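Long-range contacts in Ig domain protein, group 2 domain protein (Shewanella frigidimarina, PDB 6BG8), which adsorbs its bacterium onto ice as an adhesin and inhibits ice-crystal growth, this chain being its C-terminal ice-binding domain: residues Pro3-Leu8 against Asp151-Phe156; Tyr129-Asp134 against Phe156-Asn161. All coordinates share one frame; numbering follows the deposited sequence. Where two conformers were deposited one is given.

Interaction 1. Residues Pro3-Leu8 against Asp151-Phe156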
loop_
_atom_site.group_PDB
_atom_site.type_symbol
_atom_site.label_atom_id
_atom_site.label_comp_id
_atom_site.label_asym_id
_atom_site.label_seq_id
_atom_site.Cartn_x
_atom_site.Cartn_y
_atom_site.Cartn_z
ATOM N N PRO A 3 -1.799 -19.031 2.341
ATOM C CA PRO A 3 -3.008 -18.197 2.312
ATOM C C PRO A 3 -3.357 -17.792 0.889
ATOM O O PRO A 3 -2.486 -17.647 0.026
ATOM C CB PRO A 3 -2.618 -16.975 3.154
ATOM C CG PRO A 3 -1.563 -17.482 4.059
ATOM C CD PRO A 3 -0.791 -18.496 3.273
ATOM N N LEU A 4 -4.653 -17.614 0.653
ATOM C CA LEU A 4 -5.132 -17.059 -0.603
ATOM C C LEU A 4 -4.979 -15.544 -0.566
ATOM O O LEU A 4 -5.435 -14.889 0.375
ATOM C CB LEU A 4 -6.595 -17.444 -0.833
ATOM C CG LEU A 4 -7.253 -16.898 -2.106
ATOM C CD1 LEU A 4 -6.554 -17.464 -3.345
ATOM C CD2 LEU A 4 -8.747 -17.229 -2.135
ATOM N N ALA A 5 -4.301 -14.994 -1.561
ATOM C CA ALA A 5 -4.138 -13.547 -1.612
ATOM C C ALA A 5 -5.430 -12.892 -2.087
ATOM O O ALA A 5 -6.229 -13.517 -2.796
ATOM C CB ALA A 5 -2.993 -13.174 -2.550
ATOM N N PRO A 6 -5.659 -11.632 -1.721
ATOM C CA PRO A 6 -6.836 -10.923 -2.227
ATOM C C PRO A 6 -6.729 -10.651 -3.716
ATOM O O PRO A 6 -5.646 -10.621 -4.303
ATOM C CB PRO A 6 -6.827 -9.609 -1.435
ATOM C CG PRO A 6 -5.363 -9.389 -1.113
ATOM C CD PRO A 6 -4.866 -10.789 -0.802
ATOM N N GLU A 7 -7.894 -10.477 -4.329
ATOM C CA GLU A 7 -7.990 -9.978 -5.691
ATOM C C GLU A 7 -7.988 -8.455 -5.642
ATOM O O GLU A 7 -8.838 -7.852 -4.977
ATOM C CB GLU A 7 -9.258 -10.500 -6.363
ATOM C CG GLU A 7 -9.554 -9.890 -7.718
ATOM C CD GLU A 7 -8.487 -10.206 -8.740
ATOM O OE1 GLU A 7 -8.051 -11.380 -8.799
ATOM O OE2 GLU A 7 -8.081 -9.280 -9.474
ATOM N N LEU A 8 -7.035 -7.832 -6.336
ATOM C CA LEU A 8 -6.972 -6.374 -6.354
ATOM C C LEU A 8 -7.749 -5.754 -7.504
ATOM O O LEU A 8 -8.085 -4.569 -7.436
ATOM C CB LEU A 8 -5.513 -5.888 -6.417
ATOM C CG LEU A 8 -4.894 -5.554 -5.055
ATOM C CD1 LEU A 8 -5.036 -6.726 -4.096
ATOM C CD2 LEU A 8 -3.421 -5.132 -5.197
ATOM N N ASP A 151 5.994 -18.090 -4.072
ATOM C CA ASP A 151 4.565 -17.809 -4.017
ATOM C C ASP A 151 4.044 -17.621 -2.599
ATOM O O ASP A 151 2.841 -17.395 -2.427
ATOM C CB ASP A 151 3.784 -18.932 -4.701
ATOM C CG ASP A 151 4.061 -19.015 -6.186
ATOM O OD1 ASP A 151 4.469 -18.000 -6.780
ATOM O OD2 ASP A 151 3.862 -20.102 -6.759
ATOM N N SER A 152 4.908 -17.708 -1.585
ATOM C CA SER A 152 4.444 -17.637 -0.203
ATOM C C SER A 152 3.762 -16.306 0.080
ATOM O O SER A 152 4.311 -15.235 -0.213
ATOM C CB SER A 152 5.606 -17.830 0.763
ATOM O OG SER A 152 6.034 -19.177 0.759
ATOM N N VAL A 153 2.578 -16.381 0.687
ATOM C CA VAL A 153 1.734 -15.220 0.958
ATOM C C VAL A 153 1.760 -14.934 2.453
ATOM O O VAL A 153 1.641 -15.854 3.274
ATOM C CB VAL A 153 0.293 -15.444 0.467
ATOM C CG1 VAL A 153 -0.643 -14.378 1.052
ATOM C CG2 VAL A 153 0.245 -15.407 -1.048
ATOM N N PHE A 154 1.918 -13.662 2.806
ATOM C CA PHE A 154 1.915 -13.195 4.188
ATOM C C PHE A 154 0.816 -12.152 4.328
ATOM O O PHE A 154 0.807 -11.166 3.591
ATOM C CB PHE A 154 3.259 -12.561 4.573
ATOM C CG PHE A 154 4.446 -13.463 4.403
ATOM C CD1 PHE A 154 4.937 -13.774 3.139
ATOM C CD2 PHE A 154 5.118 -13.942 5.514
ATOM C CE1 PHE A 154 6.061 -14.591 2.991
ATOM C CE2 PHE A 154 6.241 -14.749 5.376
ATOM C CZ PHE A 154 6.708 -15.068 4.104
ATOM N N ILE A 155 -0.096 -12.355 5.277
ATOM C CA ILE A 155 -1.163 -11.399 5.543
ATOM C C ILE A 155 -1.100 -11.029 7.010
ATOM O O ILE A 155 -1.136 -11.906 7.884
ATOM C CB ILE A 155 -2.543 -11.960 5.177
ATOM C CG1 ILE A 155 -2.630 -12.166 3.662
ATOM C CG2 ILE A 155 -3.649 -11.021 5.664
ATOM C CD1 ILE A 155 -3.839 -12.967 3.208
ATOM N N PHE A 156 -0.989 -9.736 7.275
ATOM C CA PHE A 156 -1.074 -9.177 8.617
ATOM C C PHE A 156 -2.339 -8.347 8.686
ATOM O O PHE A 156 -2.517 -7.416 7.894
ATOM C CB PHE A 156 0.155 -8.331 8.933
ATOM C CG PHE A 156 1.422 -9.118 8.914
ATOM C CD1 PHE A 156 2.125 -9.306 7.731
ATOM C CD2 PHE A 156 1.887 -9.717 10.072
ATOM C CE1 PHE A 156 3.289 -10.066 7.721
ATOM C CE2 PHE A 156 3.035 -10.471 10.062
ATOM C CZ PHE A 156 3.734 -10.647 8.886
#
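P3 and V153 carry the apolar part of this contact. The proline turns its ring toward segment 151-156 and sets CB against CG1 of V153 (3.9 Å). With chi1 at 166°, V153 has CG1 anti to its backbone N, while its other methyl, CG2, lies 4.2 Å from CB of A5. A branched side chain suits this place because one methyl lies against the proline while the other meets both P3 O and the A5 methyl, and alanine offers a methyl small enough to sit close beside it. Two residues on, I155 also turns toward the N-terminal segment. Its chain is extended at chi2 (169°), and the terminal CD1 comes within 4.2 Å of P3 CB.

The ice-binding domain is a parallel beta-solenoid with helix 84-103 packed along its flank. Here the N-terminal loop lies over the start of strand 154-158 close to one end of that helix: L4 and P6 touch F101, and I155 and P6 touch L102. From P3 to P6 the backbone keeps to polyproline-like angles, an extended course that two prolines suit well.

Carbonyl groups meet carbon atoms in the remaining contacts. P3 O lies 3.6 Å from V153 CB, and in return V153 O faces the proline ring, 3.6 Å from P3 CD. L4 O approaches I155 CD1 at 3.8 Å. These are van der Waals contacts; L4 O also accepts from the side-chain amide of N107. Just before P3, the side chain of N2 takes the N-H of V153 with OD1 and gives ND2 to the carbonyl of D151.

Interaction 2. Residues Tyr129-Asp134 against Phe156-Asn161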
loop_
_atom_site.group_PDB
_atom_site.type_symbol
_atom_site.label_atom_id
_atom_site.label_comp_id
_atom_site.label_asym_id
_atom_site.label_seq_id
_atom_site.Cartn_x
_atom_site.Cartn_y
_atom_site.Cartn_z
ATOM N N TYR A 129 -1.756 -13.522 10.051
ATOM C CA TYR A 129 -1.454 -13.112 11.416
ATOM C C TYR A 129 -2.419 -12.012 11.823
ATOM O O TYR A 129 -2.418 -10.929 11.228
ATOM C CB TYR A 129 0.002 -12.636 11.519
ATOM C CG TYR A 129 0.991 -13.720 11.185
ATOM C CD1 TYR A 129 1.412 -13.930 9.876
ATOM C CD2 TYR A 129 1.473 -14.575 12.169
ATOM C CE1 TYR A 129 2.309 -14.931 9.568
ATOM C CE2 TYR A 129 2.379 -15.581 11.867
ATOM C CZ TYR A 129 2.792 -15.753 10.561
ATOM O OH TYR A 129 3.682 -16.759 10.246
ATOM N N LYS A 130 -3.238 -12.294 12.835
ATOM C CA LYS A 130 -4.333 -11.415 13.233
ATOM C C LYS A 130 -4.161 -10.969 14.678
ATOM O O LYS A 130 -3.743 -11.755 15.537
ATOM C CB LYS A 130 -5.675 -12.125 13.069
ATOM C CG LYS A 130 -6.890 -11.250 13.350
ATOM C CD LYS A 130 -8.156 -12.078 13.181
ATOM C CE LYS A 130 -9.399 -11.342 13.686
ATOM N NZ LYS A 130 -9.606 -10.035 12.992
ATOM N N THR A 131 -4.468 -9.698 14.929
ATOM C CA THR A 131 -4.601 -9.176 16.279
ATOM C C THR A 131 -5.609 -8.045 16.234
ATOM O O THR A 131 -5.750 -7.365 15.213
ATOM C CB THR A 131 -3.275 -8.671 16.864
ATOM O OG1 THR A 131 -3.488 -8.185 18.203
ATOM C CG2 THR A 131 -2.712 -7.557 16.013
ATOM N N ALA A 132 -6.316 -7.861 17.345
ATOM C CA ALA A 132 -7.259 -6.761 17.482
ATOM C C ALA A 132 -6.610 -5.497 18.040
ATOM O O ALA A 132 -7.240 -4.429 18.024
ATOM C CB ALA A 132 -8.431 -7.196 18.373
ATOM N N ALA A 133 -5.361 -5.583 18.495
ATOM C CA ALA A 133 -4.677 -4.460 19.118
ATOM C C ALA A 133 -3.869 -3.696 18.070
ATOM O O ALA A 133 -3.977 -3.951 16.869
ATOM C CB ALA A 133 -3.798 -4.959 20.261
ATOM N N ASP A 134 -3.066 -2.729 18.522
ATOM C CA ASP A 134 -2.083 -2.073 17.669
ATOM C C ASP A 134 -0.822 -2.926 17.576
ATOM O O ASP A 134 -0.487 -3.680 18.499
ATOM C CB ASP A 134 -1.690 -0.690 18.213
ATOM C CG ASP A 134 -2.878 0.177 18.574
ATOM O OD1 ASP A 134 -3.761 0.374 17.720
ATOM O OD2 ASP A 134 -2.917 0.687 19.713
ATOM N N PHE A 156 -0.989 -9.736 7.275
ATOM C CA PHE A 156 -1.074 -9.177 8.617
ATOM C C PHE A 156 -2.339 -8.347 8.686
ATOM O O PHE A 156 -2.517 -7.416 7.894
ATOM C CB PHE A 156 0.155 -8.331 8.933
ATOM C CG PHE A 156 1.422 -9.118 8.914
ATOM C CD1 PHE A 156 2.125 -9.306 7.731
ATOM C CD2 PHE A 156 1.887 -9.717 10.072
ATOM C CE1 PHE A 156 3.289 -10.066 7.721
ATOM C CE2 PHE A 156 3.035 -10.471 10.062
ATOM C CZ PHE A 156 3.734 -10.647 8.886
ATOM N N THR A 157 -3.235 -8.711 9.597
ATOM C CA THR A 157 -4.546 -8.076 9.651
ATOM C C THR A 157 -4.817 -7.608 11.077
ATOM O O THR A 157 -4.864 -8.415 12.010
ATOM C CB THR A 157 -5.627 -9.016 9.115
ATOM O OG1 THR A 157 -6.892 -8.367 9.221
ATOM C CG2 THR A 157 -5.635 -10.376 9.830
ATOM N N ILE A 158 -4.981 -6.296 11.239
ATOM C CA ILE A 158 -4.722 -5.611 12.499
ATOM C C ILE A 158 -5.900 -4.717 12.840
ATOM O O ILE A 158 -6.301 -3.876 12.026
ATOM C CB ILE A 158 -3.420 -4.787 12.415
ATOM C CG1 ILE A 158 -2.224 -5.741 12.257
ATOM C CG2 ILE A 158 -3.280 -3.856 13.626
ATOM C CD1 ILE A 158 -0.900 -5.051 11.849
ATOM N N GLY A 159 -6.444 -4.891 14.048
ATOM C CA GLY A 159 -7.614 -4.139 14.467
ATOM C C GLY A 159 -7.333 -2.730 14.928
ATOM O O GLY A 159 -8.261 -1.923 15.026
ATOM N N GLY A 160 -6.076 -2.414 15.209
ATOM C CA GLY A 160 -5.695 -1.055 15.530
ATOM C C GLY A 160 -4.797 -0.450 14.468
ATOM O O GLY A 160 -5.051 -0.590 13.264
ATOM N N ASN A 161 -3.743 0.226 14.908
ATOM C CA ASN A 161 -2.757 0.820 14.020
ATOM C C ASN A 161 -1.585 -0.132 13.783
ATOM O O ASN A 161 -1.397 -1.119 14.496
ATOM C CB ASN A 161 -2.226 2.128 14.612
ATOM C CG ASN A 161 -3.323 3.113 14.955
ATOM O OD1 ASN A 161 -4.285 3.285 14.207
ATOM N ND2 ASN A 161 -3.171 3.785 16.097
HETATM O O HOH W 1 -9.020 -10.312 10.157
#
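The rings of Y129 and F156 lie side by side and point the same way, their planes only 17° apart but slid so far that they barely overlap, with centroids 5.3 Å apart. F156 CE2 comes to 3.8 Å from Y129 CD1. Both have chi1 at -62° and near-equal chi2, so rings on in-register parallel strands come out nearly parallel. F156 also stacks with W184 on the next strand, L124 and C115 touch both side chains, and the Y129 hydroxyl bonds T125 O.

On the sheet face away from the rings, T157 CG2 rests 3.7 Å from K130 CB. The OG1 of T157 bonds R185 and reaches, through a water, the ammonium of K130.

Backbone bonds alternate between the parallel strands: T157 N to Y129 O (2.9 Å), T131 N to T157 O, and G159 N to T131 O. Beyond them, T131 OG1 accepts from A133 N in an ST turn, and D134 OD1 receives the N-H of N161 (2.8 Å, 168°). G159 and G160 suit the facing loop, where A132 O and D134 OD1 come close to their CA atoms. In-register parallel pairing, with like side chains side by side on neighbouring strands, is typical of successive parallel beta-solenoid coils.

Both interactions use strand 154-158, and their centres are 16 Å apart; F156 ends one segment and begins the other but makes its contacts in interaction 2. In interaction 1, V153, just before the strand, and I155 near its start meet the N-terminal loop; in interaction 2 its later part pairs with strand 127-131. The two join where I155 O lies 2.8 Å from Y129 N, a probable hydrogen bond that continues the sheet ladder. One contact attaches the chain's beginning to the solenoid; the other builds the solenoid itself. Both lie away from the motif T212-N215, assigned to ice binding by similarity. A sulfate, probably from crystallisation, sits about 5 Å from the P3 side chain.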